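Diacylglycerol lipase (Aspergillus oryzae, PDB 5XK2) probably hydrolyses mono- and diacylglycerols as a fungal class 3 lipase of the alpha/beta-hydrolase superfamily, captured here in a closed conformation. Local coordinates at residues N32-K37 against A87-Y92; E40-S45 against A72-V77; A159-A164 against P181-K186; E190-T193 against N197-R200. All coordinates share one frame; numbering follows the deposited sequence.

Contact 1. Residues N32-K37 against A87-Y92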
loop_
_atom_site.group_PDB
_atom_site.type_symbol
_atom_site.label_atom_id
_atom_site.label_comp_id
_atom_site.label_asym_id
_atom_site.label_seq_id
_atom_site.Cartn_x
_atom_site.Cartn_y
_atom_site.Cartn_z
ATOM N N ASN A 32 -9.212 19.023 -5.550
ATOM C CA ASN A 32 -10.052 20.103 -6.058
ATOM C C ASN A 32 -11.112 19.627 -7.044
ATOM O O ASN A 32 -12.186 20.217 -7.121
ATOM C CB ASN A 32 -9.193 21.187 -6.727
ATOM C CG ASN A 32 -8.322 20.617 -7.847
ATOM O OD1 ASN A 32 -7.423 19.825 -7.589
ATOM N ND2 ASN A 32 -8.594 21.016 -9.084
ATOM N N ASN A 33 -10.816 18.579 -7.816
ATOM C CA ASN A 33 -11.779 18.122 -8.810
ATOM C C ASN A 33 -12.891 17.296 -8.203
ATOM O O ASN A 33 -14.024 17.364 -8.673
ATOM C CB ASN A 33 -11.083 17.306 -9.908
ATOM C CG ASN A 33 -10.166 18.152 -10.768
ATOM O OD1 ASN A 33 -10.453 19.327 -11.044
ATOM N ND2 ASN A 33 -9.043 17.567 -11.190
ATOM N N TYR A 34 -12.611 16.524 -7.161
ATOM C CA TYR A 34 -13.720 15.730 -6.637
ATOM C C TYR A 34 -14.500 16.391 -5.497
ATOM O O TYR A 34 -15.446 15.800 -4.968
ATOM C CB TYR A 34 -13.247 14.319 -6.223
ATOM C CG TYR A 34 -12.146 14.178 -5.198
ATOM C CD1 TYR A 34 -12.373 14.428 -3.841
ATOM C CD2 TYR A 34 -10.907 13.681 -5.572
ATOM C CE1 TYR A 34 -11.348 14.237 -2.897
ATOM C CE2 TYR A 34 -9.895 13.503 -4.650
ATOM C CZ TYR A 34 -10.117 13.770 -3.325
ATOM O OH TYR A 34 -9.103 13.569 -2.426
ATOM N N VAL A 35 -14.101 17.592 -5.083
ATOM C CA VAL A 35 -15.013 18.437 -4.295
ATOM C C VAL A 35 -15.590 19.625 -5.075
ATOM O O VAL A 35 -16.312 20.450 -4.513
ATOM C CB VAL A 35 -14.333 18.945 -3.026
ATOM C CG1 VAL A 35 -13.784 17.756 -2.235
ATOM C CG2 VAL A 35 -13.238 19.948 -3.364
ATOM N N ALA A 36 -15.239 19.736 -6.354
ATOM C CA ALA A 36 -15.636 20.902 -7.149
ATOM C C ALA A 36 -17.150 21.106 -7.235
ATOM O O ALA A 36 -17.924 20.142 -7.340
ATOM C CB ALA A 36 -15.057 20.784 -8.561
ATOM N N LYS A 37 -17.577 22.364 -7.224
ATOM C CA LYS A 37 -18.975 22.649 -7.488
ATOM C C LYS A 37 -19.219 22.718 -8.981
ATOM O O LYS A 37 -18.290 22.776 -9.792
ATOM C CB LYS A 37 -19.396 23.982 -6.828
ATOM C CG LYS A 37 -19.080 24.051 -5.330
ATOM C CD LYS A 37 -19.636 25.296 -4.663
ATOM C CE LYS A 37 -18.914 25.567 -3.343
ATOM N NZ LYS A 37 -18.875 24.365 -2.449
ATOM N N ALA A 87 -16.003 9.861 -14.168
ATOM C CA ALA A 87 -14.668 9.413 -13.813
ATOM C C ALA A 87 -14.611 9.045 -12.343
ATOM O O ALA A 87 -15.162 9.762 -11.496
ATOM C CB ALA A 87 -13.644 10.506 -14.138
ATOM N N PHE A 88 -13.927 7.948 -12.033
ATOM C CA PHE A 88 -13.844 7.448 -10.658
ATOM C C PHE A 88 -12.426 7.309 -10.136
ATOM O O PHE A 88 -11.546 6.825 -10.844
ATOM C CB PHE A 88 -14.476 6.063 -10.527
ATOM C CG PHE A 88 -15.905 5.994 -10.919
ATOM C CD1 PHE A 88 -16.919 6.208 -9.976
ATOM C CD2 PHE A 88 -16.256 5.654 -12.217
ATOM C CE1 PHE A 88 -18.254 6.098 -10.347
ATOM C CE2 PHE A 88 -17.597 5.563 -12.601
ATOM C CZ PHE A 88 -18.600 5.783 -11.653
ATOM N N ARG A 89 -12.266 7.665 -8.864
ATOM C CA ARG A 89 -11.084 7.351 -8.078
ATOM C C ARG A 89 -11.523 6.363 -7.011
ATOM O O ARG A 89 -12.505 6.609 -6.293
ATOM C CB ARG A 89 -10.495 8.602 -7.412
ATOM C CG ARG A 89 -9.104 8.386 -6.843
ATOM C CD ARG A 89 -8.927 9.136 -5.522
ATOM N NE ARG A 89 -9.704 8.448 -4.490
ATOM C CZ ARG A 89 -10.273 9.035 -3.448
ATOM N NH1 ARG A 89 -10.151 10.348 -3.263
ATOM N NH2 ARG A 89 -10.971 8.304 -2.587
ATOM N N GLY A 90 -10.813 5.250 -6.902
ATOM C CA GLY A 90 -11.104 4.312 -5.836
ATOM C C GLY A 90 -10.216 4.596 -4.637
ATOM O O GLY A 90 -9.584 5.648 -4.537
ATOM N N SER A 91 -10.164 3.645 -3.718
ATOM C CA SER A 91 -9.337 3.790 -2.540
ATOM C C SER A 91 -7.854 3.829 -2.910
ATOM O O SER A 91 -7.377 3.045 -3.758
ATOM C CB SER A 91 -9.605 2.640 -1.567
ATOM O OG SER A 91 -8.868 2.829 -0.377
ATOM N N TYR A 92 -7.125 4.746 -2.288
ATOM C CA TYR A 92 -5.701 4.868 -2.567
ATOM C C TYR A 92 -4.880 3.862 -1.779
ATOM O O TYR A 92 -3.755 3.518 -2.179
ATOM C CB TYR A 92 -5.204 6.278 -2.262
ATOM C CG TYR A 92 -3.854 6.570 -2.870
ATOM C CD1 TYR A 92 -3.726 6.814 -4.238
ATOM C CD2 TYR A 92 -2.710 6.613 -2.084
ATOM C CE1 TYR A 92 -2.489 7.084 -4.805
ATOM C CE2 TYR A 92 -1.476 6.881 -2.640
ATOM C CZ TYR A 92 -1.370 7.118 -3.999
ATOM O OH TYR A 92 -0.141 7.389 -4.554
#
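Tyr34 and Arg89 meet where the short helix 31-34 of the N-terminal region faces the end of strand 83-89, a member of the central mixed sheet of this alpha/beta-hydrolase fold. Along the first segment, the amides of Asn32 and Asn33 tie the helix to its surroundings: ND2 of each is hydrogen-bonded to Asn43 O in the following loop, and Asn33 ND2 also to Ala27 O at the end of helix 14-27. Tyr34 CG lodges between the backbone N and the carbonyl carbon (chi1 58°), which swings the ring across toward the strand. Tyr34 CZ lies 3.4 Å from Arg89 NH1, while Tyr34 OH, 3.5 Å from the same NH1, is too poorly angled for a hydrogen bond. Ring and guanidinium planes stand 88° apart, so the arginine offers an edge, NH1 foremost, obliquely to the ring. With Arg89 CZ 5.1 Å from the ring centroid, the cation-pi attraction is weak at most. Farther on, Ala36 O is bonded by Ser62 OG of strand 58-65 and Lys37 N bonds Glu40 OE2. Across the contact, Arg89 bends at chi2 and chi3 and is held along the NE/NH2 edge of its head, away from the tyrosine, near but not touching the probable Ser153-His268-Asp206 triad: NH2 bonds Asp70 O, and Arg89 NE donates to Gly90 O at 2.8 Å, in the guanidinium plane and nearly straight at 165°.

Contact 2. Residues E40-S45 against A72-V77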
loop_
_atom_site.group_PDB
_atom_site.type_symbol
_atom_site.label_atom_id
_atom_site.label_comp_id
_atom_site.label_asym_id
_atom_site.label_seq_id
_atom_site.Cartn_x
_atom_site.Cartn_y
_atom_site.Cartn_z
ATOM N N GLU A 40 -16.964 24.530 -12.075
ATOM C CA GLU A 40 -15.506 24.646 -11.940
ATOM C C GLU A 40 -14.794 23.854 -13.035
ATOM O O GLU A 40 -15.220 22.742 -13.388
ATOM C CB GLU A 40 -15.041 24.193 -10.550
ATOM C CG GLU A 40 -15.752 24.968 -9.418
ATOM C CD GLU A 40 -15.200 24.665 -8.029
ATOM O OE1 GLU A 40 -14.008 24.323 -7.922
ATOM O OE2 GLU A 40 -15.970 24.796 -7.056
ATOM N N LYS A 41 -13.743 24.436 -13.598
ATOM C CA LYS A 41 -12.948 23.760 -14.646
ATOM C C LYS A 41 -12.115 22.651 -14.030
ATOM O O LYS A 41 -11.509 22.846 -12.970
ATOM C CB LYS A 41 -12.014 24.754 -15.340
ATOM C CG LYS A 41 -12.673 25.908 -16.059
ATOM C CD LYS A 41 -13.577 25.419 -17.142
ATOM C CE LYS A 41 -13.707 26.450 -18.260
ATOM N NZ LYS A 41 -14.470 27.651 -17.828
ATOM N N LEU A 42 -12.114 21.474 -14.655
ATOM C CA LEU A 42 -11.169 20.437 -14.267
ATOM C C LEU A 42 -9.756 20.978 -14.402
ATOM O O LEU A 42 -9.432 21.614 -15.388
ATOM C CB LEU A 42 -11.330 19.195 -15.147
ATOM C CG LEU A 42 -12.560 18.326 -14.873
ATOM C CD1 LEU A 42 -12.614 17.244 -15.935
ATOM C CD2 LEU A 42 -12.510 17.688 -13.481
ATOM N N ASN A 43 -8.931 20.759 -13.396
ATOM C CA ASN A 43 -7.524 21.118 -13.555
ATOM C C ASN A 43 -6.674 20.293 -12.616
ATOM O O ASN A 43 -7.132 19.879 -11.546
ATOM C CB ASN A 43 -7.318 22.620 -13.337
ATOM C CG ASN A 43 -7.577 23.043 -11.927
ATOM O OD1 ASN A 43 -6.645 23.140 -11.113
ATOM N ND2 ASN A 43 -8.845 23.301 -11.610
ATOM N N CYS A 44 -5.425 20.053 -13.016
ATOM C CA CYS A 44 -4.546 19.195 -12.239
ATOM C C CYS A 44 -3.306 19.979 -11.848
ATOM O O CYS A 44 -2.523 20.348 -12.717
ATOM C CB CYS A 44 -4.148 17.950 -13.037
ATOM S SG CYS A 44 -5.628 17.056 -13.730
ATOM N N SER A 45 -3.167 20.221 -10.549
ATOM C CA SER A 45 -2.098 21.040 -9.999
ATOM C C SER A 45 -0.729 20.558 -10.398
ATOM O O SER A 45 0.170 21.376 -10.588
ATOM C CB SER A 45 -2.192 21.065 -8.470
ATOM O OG SER A 45 -3.380 21.709 -8.072
ATOM N N ALA A 72 -14.247 8.523 -4.930
ATOM C CA ALA A 72 -14.446 9.925 -5.301
ATOM C C ALA A 72 -14.477 10.038 -6.813
ATOM O O ALA A 72 -14.172 9.073 -7.512
ATOM C CB ALA A 72 -13.342 10.810 -4.711
ATOM N N GLY A 73 -14.882 11.190 -7.331
ATOM C CA GLY A 73 -14.856 11.380 -8.770
ATOM C C GLY A 73 -15.761 12.513 -9.202
ATOM O O GLY A 73 -16.131 13.367 -8.405
ATOM N N PHE A 74 -16.124 12.523 -10.475
ATOM C CA PHE A 74 -16.935 13.614 -10.997
ATOM C C PHE A 74 -17.650 13.199 -12.269
ATOM O O PHE A 74 -17.264 12.221 -12.914
ATOM C CB PHE A 74 -16.069 14.871 -11.268
ATOM C CG PHE A 74 -14.869 14.597 -12.149
ATOM C CD1 PHE A 74 -15.015 14.440 -13.522
ATOM C CD2 PHE A 74 -13.605 14.484 -11.593
ATOM C CE1 PHE A 74 -13.894 14.136 -14.330
ATOM C CE2 PHE A 74 -12.490 14.197 -12.379
ATOM C CZ PHE A 74 -12.627 14.024 -13.741
ATOM N N VAL A 75 -18.680 13.959 -12.617
ATOM C CA VAL A 75 -19.248 13.942 -13.960
ATOM C C VAL A 75 -18.900 15.279 -14.577
ATOM O O VAL A 75 -19.207 16.325 -13.999
ATOM C CB VAL A 75 -20.769 13.749 -13.959
ATOM C CG1 VAL A 75 -21.283 13.686 -15.392
ATOM C CG2 VAL A 75 -21.136 12.464 -13.211
ATOM N N ALA A 76 -18.227 15.248 -15.722
ATOM C CA ALA A 76 -17.787 16.481 -16.369
ATOM C C ALA A 76 -18.276 16.553 -17.811
ATOM O O ALA A 76 -18.638 15.529 -18.418
ATOM C CB ALA A 76 -16.260 16.576 -16.325
ATOM N N VAL A 77 -18.321 17.768 -18.345
ATOM C CA VAL A 77 -18.751 17.976 -19.719
ATOM C C VAL A 77 -17.549 18.444 -20.525
ATOM O O VAL A 77 -16.909 19.445 -20.161
ATOM C CB VAL A 77 -19.870 19.035 -19.809
ATOM C CG1 VAL A 77 -20.221 19.300 -21.260
ATOM C CG2 VAL A 77 -21.095 18.590 -19.031
#
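Leu42 drops its two methyls onto Phe74 and Ala76, an apolar contact between an N-terminal loop and strand 71-78 of the central sheet of the alpha/beta-hydrolase fold. The CD2 methyl sits over the centre of one Phe74 ring face, 3.6 Å from the centroid and only 11° off the ring normal, a well-centred CH-pi contact. The other branch straddles two partners: Leu42 CD1 lies 3.7 Å from Phe74 CE1 and equally 3.7 Å from Ala76 CB. The leucine and the phenylalanine reach for each other from opposite directions, and the small methyl of Ala76 fills in beside the ring. Leu42 CG is anti to its carbonyl carbon (chi1 -74°), which carries both methyls to the Phe74 ring and Ala76. In the next shell, Asn43 ND2 donates to Lys41 O at 3.0 Å, closing a small bridge over the backbone of Leu42. A disulfide from Cys44 to Cys49 anchors the loop, and backbone bonds of Glu40 with Val59 and of Leu42 with Ser57 hold it beside strand 58-65. Phe74 is backed by Thr28 and by Ala87 of strand 83-89, whereas Val75 packs on helix 118-138 at the other face of the sheet.

Contact 3. Residues A159-A164 against P181-K186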
loop_
_atom_site.group_PDB
_atom_site.type_symbol
_atom_site.label_atom_id
_atom_site.label_comp_id
_atom_site.label_asym_id
_atom_site.label_seq_id
_atom_site.Cartn_x
_atom_site.Cartn_y
_atom_site.Cartn_z
ATOM N N ALA A 159 -15.222 1.884 -12.411
ATOM C CA ALA A 159 -15.666 2.286 -13.737
ATOM C C ALA A 159 -16.168 1.102 -14.551
ATOM O O ALA A 159 -17.138 1.242 -15.293
ATOM C CB ALA A 159 -14.535 2.989 -14.488
ATOM N N SER A 160 -15.485 -0.043 -14.440
ATOM C CA SER A 160 -15.867 -1.246 -15.195
ATOM C C SER A 160 -17.314 -1.662 -14.888
ATOM O O SER A 160 -18.108 -1.930 -15.805
ATOM C CB SER A 160 -14.920 -2.413 -14.873
ATOM O OG SER A 160 -13.602 -2.103 -15.298
ATOM N N LEU A 161 -17.639 -1.703 -13.598
ATOM C CA LEU A 161 -18.983 -2.110 -13.193
ATOM C C LEU A 161 -20.007 -1.013 -13.492
ATOM O O LEU A 161 -21.134 -1.308 -13.867
ATOM C CB LEU A 161 -19.010 -2.476 -11.715
ATOM C CG LEU A 161 -18.186 -3.709 -11.338
ATOM C CD1 LEU A 161 -18.170 -3.860 -9.822
ATOM C CD2 LEU A 161 -18.758 -4.986 -11.995
ATOM N N ALA A 162 -19.625 0.251 -13.321
ATOM C CA ALA A 162 -20.519 1.356 -13.671
ATOM C C ALA A 162 -20.886 1.320 -15.152
ATOM O O ALA A 162 -22.049 1.470 -15.511
ATOM C CB ALA A 162 -19.881 2.710 -13.321
ATOM N N ALA A 163 -19.890 1.143 -16.019
ATOM C CA ALA A 163 -20.165 1.075 -17.448
ATOM C C ALA A 163 -21.127 -0.078 -17.766
ATOM O O ALA A 163 -22.058 0.087 -18.546
ATOM C CB ALA A 163 -18.846 0.907 -18.252
ATOM N N ALA A 164 -20.871 -1.235 -17.172
ATOM C CA ALA A 164 -21.700 -2.424 -17.398
ATOM C C ALA A 164 -23.161 -2.116 -17.064
ATOM O O ALA A 164 -24.077 -2.389 -17.845
ATOM C CB ALA A 164 -21.208 -3.578 -16.562
ATOM N N PRO A 181 -8.130 -3.786 -11.494
ATOM C CA PRO A 181 -8.396 -5.100 -10.894
ATOM C C PRO A 181 -9.503 -5.842 -11.642
ATOM O O PRO A 181 -10.299 -5.217 -12.336
ATOM C CB PRO A 181 -8.893 -4.759 -9.485
ATOM C CG PRO A 181 -8.405 -3.359 -9.206
ATOM C CD PRO A 181 -8.333 -2.666 -10.551
ATOM N N ARG A 182 -9.575 -7.159 -11.459
ATOM C CA ARG A 182 -10.759 -7.922 -11.887
ATOM C C ARG A 182 -11.991 -7.495 -11.076
ATOM O O ARG A 182 -11.856 -7.090 -9.904
ATOM C CB ARG A 182 -10.524 -9.415 -11.710
ATOM C CG ARG A 182 -9.396 -9.949 -12.570
ATOM C CD ARG A 182 -9.300 -11.462 -12.463
ATOM N NE ARG A 182 -8.229 -11.974 -13.329
ATOM C CZ ARG A 182 -7.012 -12.312 -12.916
ATOM N NH1 ARG A 182 -6.677 -12.214 -11.625
ATOM N NH2 ARG A 182 -6.118 -12.767 -13.804
ATOM N N VAL A 183 -13.145 -7.433 -11.742
ATOM C CA VAL A 183 -14.416 -7.166 -11.064
ATOM C C VAL A 183 -15.498 -8.226 -11.151
ATOM O O VAL A 183 -16.508 -8.120 -10.470
ATOM C CB VAL A 183 -15.011 -5.852 -11.563
ATOM C CG1 VAL A 183 -14.003 -4.724 -11.309
ATOM C CG2 VAL A 183 -15.341 -5.922 -13.063
ATOM N N ALA A 184 -15.305 -9.227 -11.996
ATOM C CA ALA A 184 -16.420 -10.040 -12.471
ATOM C C ALA A 184 -16.114 -11.528 -12.431
ATOM O O ALA A 184 -14.975 -11.933 -12.617
ATOM C CB ALA A 184 -16.782 -9.631 -13.916
ATOM N N ASN A 185 -17.137 -12.348 -12.220
ATOM C CA ASN A 185 -16.977 -13.786 -12.453
ATOM C C ASN A 185 -17.083 -14.062 -13.953
ATOM O O ASN A 185 -17.210 -13.117 -14.746
ATOM C CB ASN A 185 -17.992 -14.609 -11.629
ATOM C CG ASN A 185 -19.440 -14.484 -12.114
ATOM O OD1 ASN A 185 -19.799 -13.620 -12.914
ATOM N ND2 ASN A 185 -20.301 -15.367 -11.587
ATOM N N LYS A 186 -16.998 -15.321 -14.378
ATOM C CA LYS A 186 -16.913 -15.543 -15.827
ATOM C C LYS A 186 -18.185 -15.087 -16.576
ATOM O O LYS A 186 -18.068 -14.384 -17.576
ATOM C CB LYS A 186 -16.577 -17.020 -16.166
ATOM C CG LYS A 186 -15.985 -17.163 -17.583
ATOM C CD LYS A 186 -15.396 -18.559 -17.849
ATOM C CE LYS A 186 -14.486 -18.544 -19.080
ATOM N NZ LYS A 186 -13.711 -19.815 -19.228
HETATM O O HOH W 1 -12.022 -4.486 -14.687
#
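Leu161 and Val183 lie flank to flank, pointing contrary ways, and form the close apolar part of the junction between helix 154-168 and the loop leading from strand 173-178 to helix 186-195. The Val183 branch point rides over that of leucine, Val183 CB standing 3.8 Å from Leu161 CG. Val183 CG2, placed between its own backbone N and carbonyl carbon, reaches Leu161 CD2 at 3.7 Å. Helix 154-168 follows the probable nucleophile elbow of the alpha/beta-hydrolase fold; Ala157, one turn before Leu161, also touches Val183, and Phe120 and Trp121 of helix 118-138 pack on Leu161. Toward Ser160 the fit is looser: Ser160 CB stays 4.0 Å from Val183 CG2, and beyond it the segments are joined through a water. That water donates to Ser160 OG at 2.9 Å and to Pro181 O at 3.0 Å. At the far end of the loop, Asn185 OD1 caps helix 186-195 through Leu188 N. The chemistry is thus divided: the valine meets the helix through apolar contacts, whereas one water donates to both the serine oxygen and the proline carbonyl, two acceptors, while the hydroxyl is also bonded to Ala156 O in the preceding turn.

Contact 4. Residues E190-T193 against N197-R200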
loop_
_atom_site.group_PDB
_atom_site.type_symbol
_atom_site.label_atom_id
_atom_site.label_comp_id
_atom_site.label_asym_id
_atom_site.label_seq_id
_atom_site.Cartn_x
_atom_site.Cartn_y
_atom_site.Cartn_z
ATOM N N GLU A 190 -18.055 -12.196 -19.467
ATOM C CA GLU A 190 -18.499 -12.427 -20.849
ATOM C C GLU A 190 -19.582 -11.432 -21.253
ATOM O O GLU A 190 -19.581 -10.908 -22.366
ATOM C CB GLU A 190 -19.016 -13.870 -21.035
ATOM C CG GLU A 190 -17.926 -14.911 -20.722
ATOM C CD GLU A 190 -18.394 -16.353 -20.897
ATOM O OE1 GLU A 190 -19.462 -16.569 -21.509
ATOM O OE2 GLU A 190 -17.673 -17.252 -20.411
ATOM N N PHE A 191 -20.509 -11.165 -20.342
ATOM C CA PHE A 191 -21.552 -10.179 -20.607
ATOM C C PHE A 191 -20.970 -8.794 -20.911
ATOM O O PHE A 191 -21.335 -8.169 -21.915
ATOM C CB PHE A 191 -22.504 -10.111 -19.407
ATOM C CG PHE A 191 -23.638 -9.136 -19.574
ATOM C CD1 PHE A 191 -24.657 -9.378 -20.480
ATOM C CD2 PHE A 191 -23.690 -7.988 -18.805
ATOM C CE1 PHE A 191 -25.716 -8.478 -20.618
ATOM C CE2 PHE A 191 -24.738 -7.079 -18.943
ATOM C CZ PHE A 191 -25.746 -7.320 -19.848
ATOM N N ILE A 192 -20.060 -8.324 -20.057
ATOM C CA ILE A 192 -19.493 -6.985 -20.242
ATOM C C ILE A 192 -18.687 -6.924 -21.540
ATOM O O ILE A 192 -18.815 -5.994 -22.330
ATOM C CB ILE A 192 -18.622 -6.581 -19.040
ATOM C CG1 ILE A 192 -19.484 -6.540 -17.768
ATOM C CG2 ILE A 192 -17.928 -5.238 -19.325
ATOM C CD1 ILE A 192 -18.693 -6.221 -16.501
ATOM N N THR A 193 -17.866 -7.947 -21.762
ATOM C CA THR A 193 -17.056 -8.042 -22.970
ATOM C C THR A 193 -17.910 -7.904 -24.227
ATOM O O THR A 193 -17.578 -7.169 -25.156
ATOM C CB THR A 193 -16.297 -9.399 -22.978
ATOM O OG1 THR A 193 -15.363 -9.394 -21.894
ATOM C CG2 THR A 193 -15.562 -9.652 -24.311
ATOM N N ASN A 197 -17.084 -1.785 -26.716
ATOM C CA ASN A 197 -16.611 -0.456 -26.278
ATOM C C ASN A 197 -15.896 -0.528 -24.940
ATOM O O ASN A 197 -16.090 0.338 -24.085
ATOM C CB ASN A 197 -17.776 0.541 -26.178
ATOM C CG ASN A 197 -18.524 0.729 -27.495
ATOM O OD1 ASN A 197 -19.757 0.611 -27.540
ATOM N ND2 ASN A 197 -17.796 1.013 -28.556
ATOM N N ASN A 198 -15.073 -1.562 -24.774
ATOM C CA ASN A 198 -14.252 -1.762 -23.580
ATOM C C ASN A 198 -12.780 -1.578 -23.862
ATOM O O ASN A 198 -12.214 -2.295 -24.697
ATOM C CB ASN A 198 -14.453 -3.161 -23.021
ATOM C CG ASN A 198 -15.903 -3.434 -22.660
ATOM O OD1 ASN A 198 -16.503 -2.678 -21.916
ATOM N ND2 ASN A 198 -16.462 -4.516 -23.199
ATOM N N TYR A 199 -12.145 -0.642 -23.164
ATOM C CA TYR A 199 -10.692 -0.516 -23.273
ATOM C C TYR A 199 -10.065 -0.642 -21.895
ATOM O O TYR A 199 -9.905 0.349 -21.159
ATOM C CB TYR A 199 -10.345 0.827 -23.931
ATOM C CG TYR A 199 -11.095 0.975 -25.223
ATOM C CD1 TYR A 199 -10.655 0.315 -26.366
ATOM C CD2 TYR A 199 -12.263 1.730 -25.298
ATOM C CE1 TYR A 199 -11.380 0.396 -27.566
ATOM C CE2 TYR A 199 -12.988 1.827 -26.501
ATOM C CZ TYR A 199 -12.524 1.149 -27.629
ATOM O OH TYR A 199 -13.199 1.215 -28.831
ATOM N N ARG A 200 -9.597 -1.851 -21.612
ATOM C CA ARG A 200 -8.984 -2.173 -20.334
ATOM C C ARG A 200 -7.487 -2.329 -20.541
ATOM O O ARG A 200 -7.052 -3.069 -21.436
ATOM C CB ARG A 200 -9.577 -3.459 -19.734
ATOM C CG ARG A 200 -8.870 -3.861 -18.410
ATOM C CD ARG A 200 -9.469 -5.131 -17.814
ATOM N NE ARG A 200 -9.230 -6.323 -18.646
ATOM C CZ ARG A 200 -8.091 -7.019 -18.685
ATOM N NH1 ARG A 200 -7.047 -6.653 -17.935
ATOM N NH2 ARG A 200 -8.005 -8.110 -19.461
HETATM O O HOH W 2 -14.760 -5.877 -25.280
#
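Asn198 ND2 is gripped by two acceptors: it donates to Ile192 O at 2.9 Å and to a water at 3.0 Å. The water in turn donates to Thr193 O at 3.1 Å, so the amide nitrogen is linked to two successive carbonyls in the last turns of helix 186-195, with the water lying between it and the second. The direct bond to Ile192 O is moderately bent, with an angle of 151° at the hydrogen. Its nitrogen stands above the carbonyl plane of Ile192, 44° out of it, and therefore does not lie on a lone pair. The contact lies within a beta-alpha-beta unit: strand 173-178, this helix, then strand 198-203, which begins at Asn198 soon after the helix ends. A chi1 of -59° sets Asn198 CG beside its backbone N, and from there the amide reaches the helix, its side chain crossing that of Ile192 at about a right angle. Ile192 CG2 touches the other end of the amide, 3.9 Å from Asn198 OD1, while the rest of the isoleucine leads off to Ala164 and Arg167 of helix 154-168. That OD1 accepts from Arg167 NH1, which is consistent with the nitrogen being the end turned to the helix carbonyls. Thr193 turns its hydroxyl elsewhere, to Ala189 O and Ser222 N. Both ends of a buried amide are thus satisfied, its nitrogen by a carbonyl and a water and its oxygen by an arginine, whose positive charge would probably polarise the amide and make its N-H groups somewhat stronger donors.

How the contacts relate
Contacts 1 and 2 hold the N-terminal region against the neighbouring strands 83-89 and 71-78; their centres are about 8 Å apart and backbone bonds such as Arg89 to Ala72 join them. Contacts 3 and 4, about 9 Å centre to centre, lie across the chain's centre from contact 2 and meet where Ala164 packs on Ile192. Phe88, packing on Ala159 and Ala162, links contact 1 to contact 3. Contact 1 is partly buried and pairs an aromatic ring with a charged head; the other three are buried. Of these, contact 2 is wholly apolar, contact 3 adds a bridging water, and contact 4 depends on direct and water-mediated hydrogen bonds.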